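Local coordinates for platelet aggregation factor Sm-hPAF (Streptococcus mitis, PDB 4GWI), which binds fucosylated Lewis antigens through this F-type lectin domain, part of a toxin that probably forms pores in cholesterol-containing host membranes, at residues V59-T64 against R123-E128; N11-K16 against R31-N36. The protein carries 2 engineered substitutions. All blocks are in the same frame, centred on the assembly; numbering follows the deposited sequence.

Contact 1: V59-T64 against R123-E128; sequences VDLGKT and RYVKVE. With MG (magnesium ion), chain E; GOL (glycerol), chain D.
Arg123 reaches across to Asp60 and grips its carboxylate side-on, NE bonding to OD1 and NH2 to OD2. The Arg123 NE to Asp60 OD1 bond is 2.8 Å long and nearly straight (174°); the carboxylate and guanidinium planes lie 25° apart. Arg123 CG stands anti to the backbone N (chi1 179°) and the chain runs extended to NE, which delivers the head to the acid. Gly62 O sits over one guanidinium face and Tyr124 OH toward the rim of the opposite one, while a glycerol, probably from crystallisation, accepts from NH1 at the edge.

Asp60 suits its place because each oxygen has two roles. Asp60 OD1 also takes the Gly62 N-H from above the carboxylate plane, with Gly62 N 2.8 Å away, closing an Asx turn where the chain bends. Asp60 OD2 binds magnesium at 2.2 Å, a site completed by waters and Gln17. Tyr124 lays CE2 3.4 Å from Asp60 CG, and its hydroxyl hydrogen-bonds to one of the magnesium waters.

On the other face of the sheet Val59 CG1 lies 3.7 Å from Val125 CB; branched apolar side chains suit this buried face, where Val125 also packs on Val70 of the other sheet. Paired backbone bonds join the two valines, and Leu61 N donates to Arg123 O. This is antiparallel pairing within the F-type lectin beta-sandwich; Arg123 and Tyr124, both facing Leu92, form a classic bulge beside the magnesium site.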
ATOM      1  N   VAL A  59       1.681   6.543  -1.446  1.00 16.51           N
ATOM      2  CA  VAL A  59       1.053   7.685  -0.754  1.00 17.37           C
ATOM      3  C   VAL A  59       2.192   8.631  -0.301  1.00 19.04           C
ATOM      4  O   VAL A  59       3.278   8.203   0.144  1.00 17.96           O
ATOM      5  CB  VAL A  59       0.226   7.183   0.430  1.00 16.56           C
ATOM      6  CG1 VAL A  59       1.052   6.269   1.389  1.00 17.08           C
ATOM      7  CG2 VAL A  59      -0.475   8.416   1.169  1.00 17.45           C
ATOM      8  N   ASP A  60       1.885   9.929  -0.430  1.00 18.93           N
ATOM      9  CA  ASP A  60       2.786  11.042   0.084  1.00 16.77           C
ATOM     10  C   ASP A  60       2.252  11.412   1.428  1.00 19.78           C
ATOM     11  O   ASP A  60       1.118  12.010   1.534  1.00 21.63           O
ATOM     12  CB  ASP A  60       2.728  12.173  -0.918  1.00 18.46           C
ATOM     13  CG  ASP A  60       3.601  13.321  -0.522  1.00 19.73           C
ATOM     14  OD1 ASP A  60       4.158  13.272   0.556  1.00 21.98           O
ATOM     15  OD2 ASP A  60       3.588  14.279  -1.331  1.00 22.74           O
ATOM     16  N   LEU A  61       2.989  11.155   2.482  1.00 19.23           N
ATOM     17  CA  LEU A  61       2.549  11.533   3.855  1.00 19.59           C
ATOM     18  C   LEU A  61       2.586  13.038   4.067  1.00 20.05           C
ATOM     19  O   LEU A  61       2.078  13.491   5.146  1.00 25.10           O
ATOM     20  CB  LEU A  61       3.395  10.824   4.913  1.00 19.54           C
ATOM     21  CG  LEU A  61       3.412   9.297   4.832  1.00 18.62           C
ATOM     22  CD1 LEU A  61       4.360   8.683   5.824  1.00 21.65           C
ATOM     23  CD2 LEU A  61       1.986   8.699   5.047  1.00 20.76           C
ATOM     24  N   GLY A  62       3.249  13.759   3.158  1.00 19.59           N
ATOM     25  CA  GLY A  62       3.239  15.209   3.134  1.00 22.43           C
ATOM     26  C   GLY A  62       4.360  15.862   3.933  1.00 25.52           C
ATOM     27  O   GLY A  62       4.603  17.070   3.747  1.00 26.12           O
ATOM     28  N   LYS A  63       5.035  15.064   4.744  1.00 23.47           N
ATOM     29  CA  LYS A  63       6.182  15.476   5.558  1.00 23.77           C
ATOM     30  C   LYS A  63       6.891  14.213   5.913  1.00 23.09           C
ATOM     31  O   LYS A  63       6.330  13.127   5.726  1.00 23.06           O
ATOM     32  CB  LYS A  63       5.734  16.273   6.810  1.00 25.68           C
ATOM     33  CG  LYS A  63       4.769  15.582   7.736  1.00 32.11           C
ATOM     34  CD  LYS A  63       4.263  16.454   8.934  1.00 42.13           C
ATOM     35  CE  LYS A  63       5.382  17.028   9.845  1.00 55.28           C
ATOM     36  NZ  LYS A  63       6.608  16.200  10.169  1.00 54.51           N
ATOM     37  N   THR A  64       8.134  14.281   6.407  1.00 21.67           N
ATOM     38  CA  THR A  64       8.819  13.089   6.866  1.00 21.01           C
ATOM     39  C   THR A  64       8.335  12.662   8.241  1.00 19.61           C
ATOM     40  O   THR A  64       8.285  13.492   9.199  1.00 22.58           O
ATOM     41  CB  THR A  64      10.364  13.348   6.878  1.00 20.78           C
ATOM     42  OG1 THR A  64      10.717  13.672   5.536  1.00 23.02           O
ATOM     43  CG2 THR A  64      11.131  12.122   7.334  1.00 23.53           C
ATOM     44  N   ARG A 123       8.984   9.935   3.908  1.00 17.89           N
ATOM     45  CA  ARG A 123       7.847  10.764   3.488  1.00 17.74           C
ATOM     46  C   ARG A 123       6.900   9.966   2.606  1.00 19.48           C
ATOM     47  O   ARG A 123       5.653  10.291   2.587  1.00 20.90           O
ATOM     48  CB  ARG A 123       8.349  12.009   2.749  1.00 19.37           C
ATOM     49  CG  ARG A 123       7.141  12.881   2.279  1.00 23.04           C
ATOM     50  CD  ARG A 123       7.526  14.259   1.901  1.00 26.09           C
ATOM     51  NE  ARG A 123       6.401  14.840   1.084  1.00 25.13           N
ATOM     52  CZ  ARG A 123       6.372  16.090   0.666  1.00 29.64           C
ATOM     53  NH1 ARG A 123       7.352  16.970   1.071  1.00 29.26           N
ATOM     54  NH2 ARG A 123       5.367  16.434  -0.147  1.00 28.78           N
ATOM     55  N   TYR A 124       7.364   8.995   1.849  1.00 18.34           N
ATOM     56  CA  TYR A 124       6.499   8.237   0.905  1.00 18.27           C
ATOM     57  C   TYR A 124       6.460   6.800   1.284  1.00 19.62           C
ATOM     58  O   TYR A 124       7.489   6.189   1.714  1.00 18.81           O
ATOM     59  CB  TYR A 124       7.030   8.368  -0.534  1.00 19.07           C
ATOM     60  CG  TYR A 124       7.096   9.790  -1.068  1.00 19.53           C
ATOM     61  CD1 TYR A 124       8.258  10.605  -0.821  1.00 19.71           C
ATOM     62  CD2 TYR A 124       5.995  10.394  -1.684  1.00 18.46           C
ATOM     63  CE1 TYR A 124       8.345  11.907  -1.277  1.00 21.03           C
ATOM     64  CE2 TYR A 124       6.091  11.697  -2.211  1.00 21.15           C
ATOM     65  CZ  TYR A 124       7.258  12.437  -2.025  1.00 23.14           C
ATOM     66  OH  TYR A 124       7.284  13.765  -2.411  1.00 24.37           O
ATOM     67  N   VAL A 125       5.287   6.126   1.063  1.00 17.03           N
ATOM     68  CA  VAL A 125       5.144   4.691   1.265  1.00 16.48           C
ATOM     69  C   VAL A 125       4.717   4.123  -0.085  1.00 17.14           C
ATOM     70  O   VAL A 125       3.696   4.667  -0.665  1.00 18.00           O
ATOM     71  CB  VAL A 125       4.092   4.377   2.348  1.00 17.08           C
ATOM     72  CG1 VAL A 125       3.921   2.833   2.444  1.00 21.01           C
ATOM     73  CG2 VAL A 125       4.521   4.993   3.679  1.00 19.12           C
ATOM     74  N   LYS A 126       5.414   3.128  -0.597  1.00 17.26           N
ATOM     75  CA  LYS A 126       5.085   2.641  -1.946  1.00 17.86           C
ATOM     76  C   LYS A 126       4.903   1.124  -1.868  1.00 21.16           C
ATOM     77  O   LYS A 126       5.609   0.450  -1.117  1.00 21.98           O
ATOM     78  CB  LYS A 126       6.261   3.063  -2.838  1.00 21.35           C
ATOM     79  CG  LYS A 126       6.095   2.786  -4.255  1.00 27.03           C
ATOM     80  CD  LYS A 126       7.267   3.582  -4.967  1.00 27.18           C
ATOM     81  CE  LYS A 126       6.946   3.329  -6.425  1.00 33.79           C
ATOM     82  NZ  LYS A 126       8.260   3.428  -7.090  1.00 36.79           N
ATOM     83  N   VAL A 127       3.968   0.596  -2.678  1.00 17.12           N
ATOM     84  CA  VAL A 127       3.792  -0.863  -2.834  1.00 17.33           C
ATOM     85  C   VAL A 127       4.162  -1.070  -4.298  1.00 18.69           C
ATOM     86  O   VAL A 127       3.587  -0.461  -5.183  1.00 18.79           O
ATOM     87  CB  VAL A 127       2.341  -1.330  -2.529  1.00 18.51           C
ATOM     88  CG1 VAL A 127       2.190  -2.848  -2.824  1.00 19.39           C
ATOM     89  CG2 VAL A 127       1.987  -0.934  -1.087  1.00 20.71           C
ATOM     90  N   GLU A 128       5.072  -2.028  -4.533  1.00 20.38           N
ATOM     91  CA  GLU A 128       5.575  -2.259  -5.953  1.00 19.63           C
ATOM     92  C   GLU A 128       5.427  -3.746  -6.237  1.00 19.56           C
ATOM     93  O   GLU A 128       6.059  -4.577  -5.575  1.00 20.97           O
ATOM     94  CB  GLU A 128       7.084  -1.968  -6.024  1.00 23.24           C
ATOM     95  CG  GLU A 128       7.396  -0.522  -5.854  1.00 26.43           C
ATOM     96  CD  GLU A 128       8.912  -0.179  -5.969  1.00 35.19           C
ATOM     97  OE1 GLU A 128       9.743  -1.103  -5.930  1.00 30.96           O
ATOM     98  OE2 GLU A 128       9.213   1.044  -6.054  1.00 36.22           O
TER
HETATM   99 MG    MG E 203       3.348  14.867  -3.416  1.00 38.79          MG
HETATM  100  C1  GOL D 202       9.789  16.449   4.186  1.00 47.54           C
HETATM  101  O1  GOL D 202       9.374  17.019   2.908  1.00 48.64           O
HETATM  102  C2  GOL D 202      10.165  17.630   5.070  1.00 63.05           C
HETATM  103  O2  GOL D 202       9.019  18.482   5.237  1.00 69.82           O
HETATM  104  C3  GOL D 202      10.561  17.068   6.415  1.00 59.81           C
HETATM  105  O3  GOL D 202       9.283  16.919   7.060  1.00 35.86           O
HETATM  106  O   HOH W   1       5.556  15.131  -3.706  1.00 33.79           O
HETATM  107  O   HOH W   2       3.391  13.212  -4.264  1.00 36.47           O
HETATM  108  O   HOH W   3       3.123  15.884  -5.304  1.00 36.29           O

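Contact 2: N11-K16 against R31-N36; sequences NIARGK and RAVDGN. With CA (calcium ion), chain F.
Ala13, whose N-H is taken by Asn11 OD1 in an Asx turn that overlaps the type I turn from Asn11 to Arg14, meets Val33 through its carbonyl oxygen, with Ala13 O 3.3 Å from Val33 CB. Its methyl follows, Ala13 CB lying 4.0 Å from Val33 CG1. A small residue suits this buried position, where the Val33 side chain is directed toward this loop.

Arg14 folds its side chain over the other segment. The bend at chi2 (85°) turns the chain so that CD and NE pass alongside Gly35, with Arg14 NE 3.5 Å from Gly35 CA. The head then lies with one face over Asp34 O, which stands 3.4 Å above the Arg14 guanidinium plane. Arg14 NH2 donates to Val33 O at 3.2 Å, a bent bond (138°) that meets a lone pair in the carbonyl plane, though the oxygen lies tilted from the guanidinium plane.

Gly15 gives the same oxygen a second and straighter bond, Gly15 N lying 2.9 Å from Val33 O. Its positive phi, easy for glycine, fits the type II turn from Ala13 to Lys16. Gly35 likewise has positive phi, and its bare CA leaves room for the arginine. Lys16 touches Val33 CG2 with its carbonyl oxygen, while NZ curls back to Ile12 O.

Around Val33 in the chain, Arg31 O, Asp34 OD1 and Asn36 O bind calcium together with Ser45, Ala139 and Glu140. The segment 11-16 thus packs against the calcium-binding loop of the F-type lectin fold.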
ATOM      1  N   ASN A  11      -3.972   6.505  11.985  1.00 23.11           N
ATOM      2  CA  ASN A  11      -3.567   6.215  10.593  1.00 20.25           C
ATOM      3  C   ASN A  11      -3.254   7.493   9.895  1.00 19.47           C
ATOM      4  O   ASN A  11      -4.118   8.268   9.413  1.00 21.38           O
ATOM      5  CB  ASN A  11      -4.719   5.423   9.914  1.00 19.39           C
ATOM      6  CG  ASN A  11      -4.495   5.364   8.395  1.00 20.72           C
ATOM      7  OD1 ASN A  11      -3.351   5.463   7.908  1.00 19.52           O
ATOM      8  ND2 ASN A  11      -5.551   5.202   7.636  1.00 21.02           N
ATOM      9  N   ILE A  12      -1.923   7.773   9.718  1.00 19.59           N
ATOM     10  CA  ILE A  12      -1.509   9.050   9.102  1.00 20.27           C
ATOM     11  C   ILE A  12      -1.568   9.043   7.561  1.00 19.40           C
ATOM     12  O   ILE A  12      -1.361  10.075   6.921  1.00 22.36           O
ATOM     13  CB  ILE A  12      -0.077   9.492   9.521  1.00 21.10           C
ATOM     14  CG1 ILE A  12       0.967   8.415   9.244  1.00 22.49           C
ATOM     15  CG2 ILE A  12      -0.074   9.677  11.053  1.00 25.19           C
ATOM     16  CD1 ILE A  12       2.433   8.958   9.264  1.00 24.48           C
ATOM     17  N   ALA A  13      -1.936   7.888   6.956  1.00 18.23           N
ATOM     18  CA  ALA A  13      -2.097   7.908   5.489  1.00 17.83           C
ATOM     19  C   ALA A  13      -3.500   8.372   5.037  1.00 18.22           C
ATOM     20  O   ALA A  13      -3.689   8.745   3.929  1.00 18.16           O
ATOM     21  CB  ALA A  13      -1.888   6.468   4.946  1.00 18.07           C
ATOM     22  N   ARG A  14      -4.492   8.328   5.957  1.00 20.24           N
ATOM     23  CA  ARG A  14      -5.841   8.711   5.561  1.00 20.56           C
ATOM     24  C   ARG A  14      -5.938  10.042   4.989  1.00 18.79           C
ATOM     25  O   ARG A  14      -5.461  11.068   5.560  1.00 21.85           O
ATOM     26  CB  ARG A  14      -6.661   8.619   6.873  1.00 25.07           C
ATOM     27  CG  ARG A  14      -7.970   9.320   6.725  1.00 33.37           C
ATOM     28  CD  ARG A  14      -8.756   8.225   6.111  1.00 32.38           C
ATOM     29  NE  ARG A  14     -10.170   8.686   6.109  1.00 47.03           N
ATOM     30  CZ  ARG A  14     -10.712   9.429   5.139  1.00 47.69           C
ATOM     31  NH1 ARG A  14     -11.984   9.833   5.284  1.00 42.22           N
ATOM     32  NH2 ARG A  14     -10.008   9.779   4.015  1.00 43.03           N
ATOM     33  N   GLY A  15      -6.518  10.113   3.802  1.00 18.37           N
ATOM     34  CA  GLY A  15      -6.776  11.363   3.143  1.00 19.21           C
ATOM     35  C   GLY A  15      -5.594  12.080   2.547  1.00 21.37           C
ATOM     36  O   GLY A  15      -5.722  13.209   2.036  1.00 24.04           O
ATOM     37  N   LYS A  16      -4.437  11.376   2.532  1.00 19.31           N
ATOM     38  CA  LYS A  16      -3.256  11.985   1.897  1.00 17.84           C
ATOM     39  C   LYS A  16      -3.224  11.817   0.369  1.00 20.42           C
ATOM     40  O   LYS A  16      -4.051  11.081  -0.182  1.00 21.22           O
ATOM     41  CB  LYS A  16      -2.034  11.295   2.516  1.00 19.66           C
ATOM     42  CG  LYS A  16      -1.790  11.503   4.028  1.00 19.59           C
ATOM     43  CD  LYS A  16      -1.410  12.983   4.247  1.00 21.32           C
ATOM     44  CE  LYS A  16      -1.065  13.209   5.713  1.00 27.33           C
ATOM     45  NZ  LYS A  16      -2.124  12.899   6.690  1.00 31.08           N
ATOM     46  N   ARG A  31      -8.553   5.560  -3.474  1.00 15.31           N
ATOM     47  CA  ARG A  31      -9.411   4.572  -2.729  1.00 14.94           C
ATOM     48  C   ARG A  31      -8.683   3.810  -1.670  1.00 15.48           C
ATOM     49  O   ARG A  31      -9.284   3.187  -0.757  1.00 15.95           O
ATOM     50  CB  ARG A  31     -10.017   3.608  -3.736  1.00 15.35           C
ATOM     51  CG  ARG A  31     -11.048   4.310  -4.616  1.00 15.90           C
ATOM     52  CD  ARG A  31     -11.502   3.303  -5.680  1.00 15.46           C
ATOM     53  NE  ARG A  31     -12.548   4.001  -6.507  1.00 16.13           N
ATOM     54  CZ  ARG A  31     -13.315   3.305  -7.370  1.00 16.62           C
ATOM     55  NH1 ARG A  31     -14.321   3.968  -8.042  1.00 16.54           N
ATOM     56  NH2 ARG A  31     -13.117   1.990  -7.604  1.00 16.65           N
ATOM     57  N   ALA A  32      -7.322   3.760  -1.699  1.00 15.06           N
ATOM     58  CA  ALA A  32      -6.613   3.024  -0.655  1.00 15.73           C
ATOM     59  C   ALA A  32      -6.299   3.894   0.568  1.00 15.19           C
ATOM     60  O   ALA A  32      -5.778   3.369   1.535  1.00 17.12           O
ATOM     61  CB  ALA A  32      -5.239   2.440  -1.255  1.00 17.07           C
ATOM     62  N   VAL A  33      -6.678   5.177   0.482  1.00 14.44           N
ATOM     63  CA  VAL A  33      -6.515   6.039   1.686  1.00 16.11           C
ATOM     64  C   VAL A  33      -7.825   6.788   2.020  1.00 17.80           C
ATOM     65  O   VAL A  33      -7.832   7.855   2.656  1.00 18.32           O
ATOM     66  CB  VAL A  33      -5.306   7.042   1.543  1.00 17.17           C
ATOM     67  CG1 VAL A  33      -4.001   6.198   1.557  1.00 16.84           C
ATOM     68  CG2 VAL A  33      -5.483   7.911   0.293  1.00 19.40           C
ATOM     69  N   ASP A  34      -8.937   6.120   1.694  1.00 16.36           N
ATOM     70  CA  ASP A  34     -10.220   6.789   1.926  1.00 16.10           C
ATOM     71  C   ASP A  34     -10.839   6.381   3.253  1.00 17.53           C
ATOM     72  O   ASP A  34     -12.031   6.808   3.476  1.00 20.30           O
ATOM     73  CB  ASP A  34     -11.198   6.495   0.742  1.00 16.51           C
ATOM     74  CG  ASP A  34     -11.576   5.027   0.643  1.00 17.62           C
ATOM     75  OD1 ASP A  34     -11.113   4.162   1.354  1.00 17.82           O
ATOM     76  OD2 ASP A  34     -12.458   4.761  -0.253  1.00 20.46           O
ATOM     77  N   GLY A  35     -10.174   5.621   4.109  1.00 16.42           N
ATOM     78  CA  GLY A  35     -10.712   5.296   5.423  1.00 18.39           C
ATOM     79  C   GLY A  35     -11.721   4.218   5.357  1.00 19.77           C
ATOM     80  O   GLY A  35     -12.494   4.025   6.359  1.00 22.59           O
ATOM     81  N   ASN A  36     -11.709   3.369   4.320  1.00 17.93           N
ATOM     82  CA  ASN A  36     -12.660   2.265   4.187  1.00 17.05           C
ATOM     83  C   ASN A  36     -11.935   1.037   3.743  1.00 17.77           C
ATOM     84  O   ASN A  36     -11.398   1.012   2.560  1.00 17.72           O
ATOM     85  CB  ASN A  36     -13.693   2.709   3.126  1.00 17.69           C
ATOM     86  CG  ASN A  36     -14.824   1.680   2.990  1.00 17.56           C
ATOM     87  OD1 ASN A  36     -14.743   0.572   3.500  1.00 18.43           O
ATOM     88  ND2 ASN A  36     -15.864   2.099   2.201  1.00 20.32           N
TER
HETATM   89 CA    CA F 204     -10.394   1.884   0.695  1.00 17.05          CA

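Overall arrangement
From the N terminus, the chain first makes the loop 11-16, runs through strand 17-20 and returns at 31-36, where contact 2 closes a short loop of 14 intervening residues. Contact 1 opens only after this, so the two lie in series: strand 56-61 pairs with strand 124-129, 58 residues separating the two segments. Their centres are 12 Å apart, and they touch: Lys16 packs on Val59, Asp60 and Leu61, and Ile12 meets Leu61. Contact 1 joins neighbouring strands within the five-stranded sheet; contact 2 links the loops flanking strand 17-20, at one edge of that sheet, and one of these loops binds calcium with residues of strand 138-145 from the other sheet.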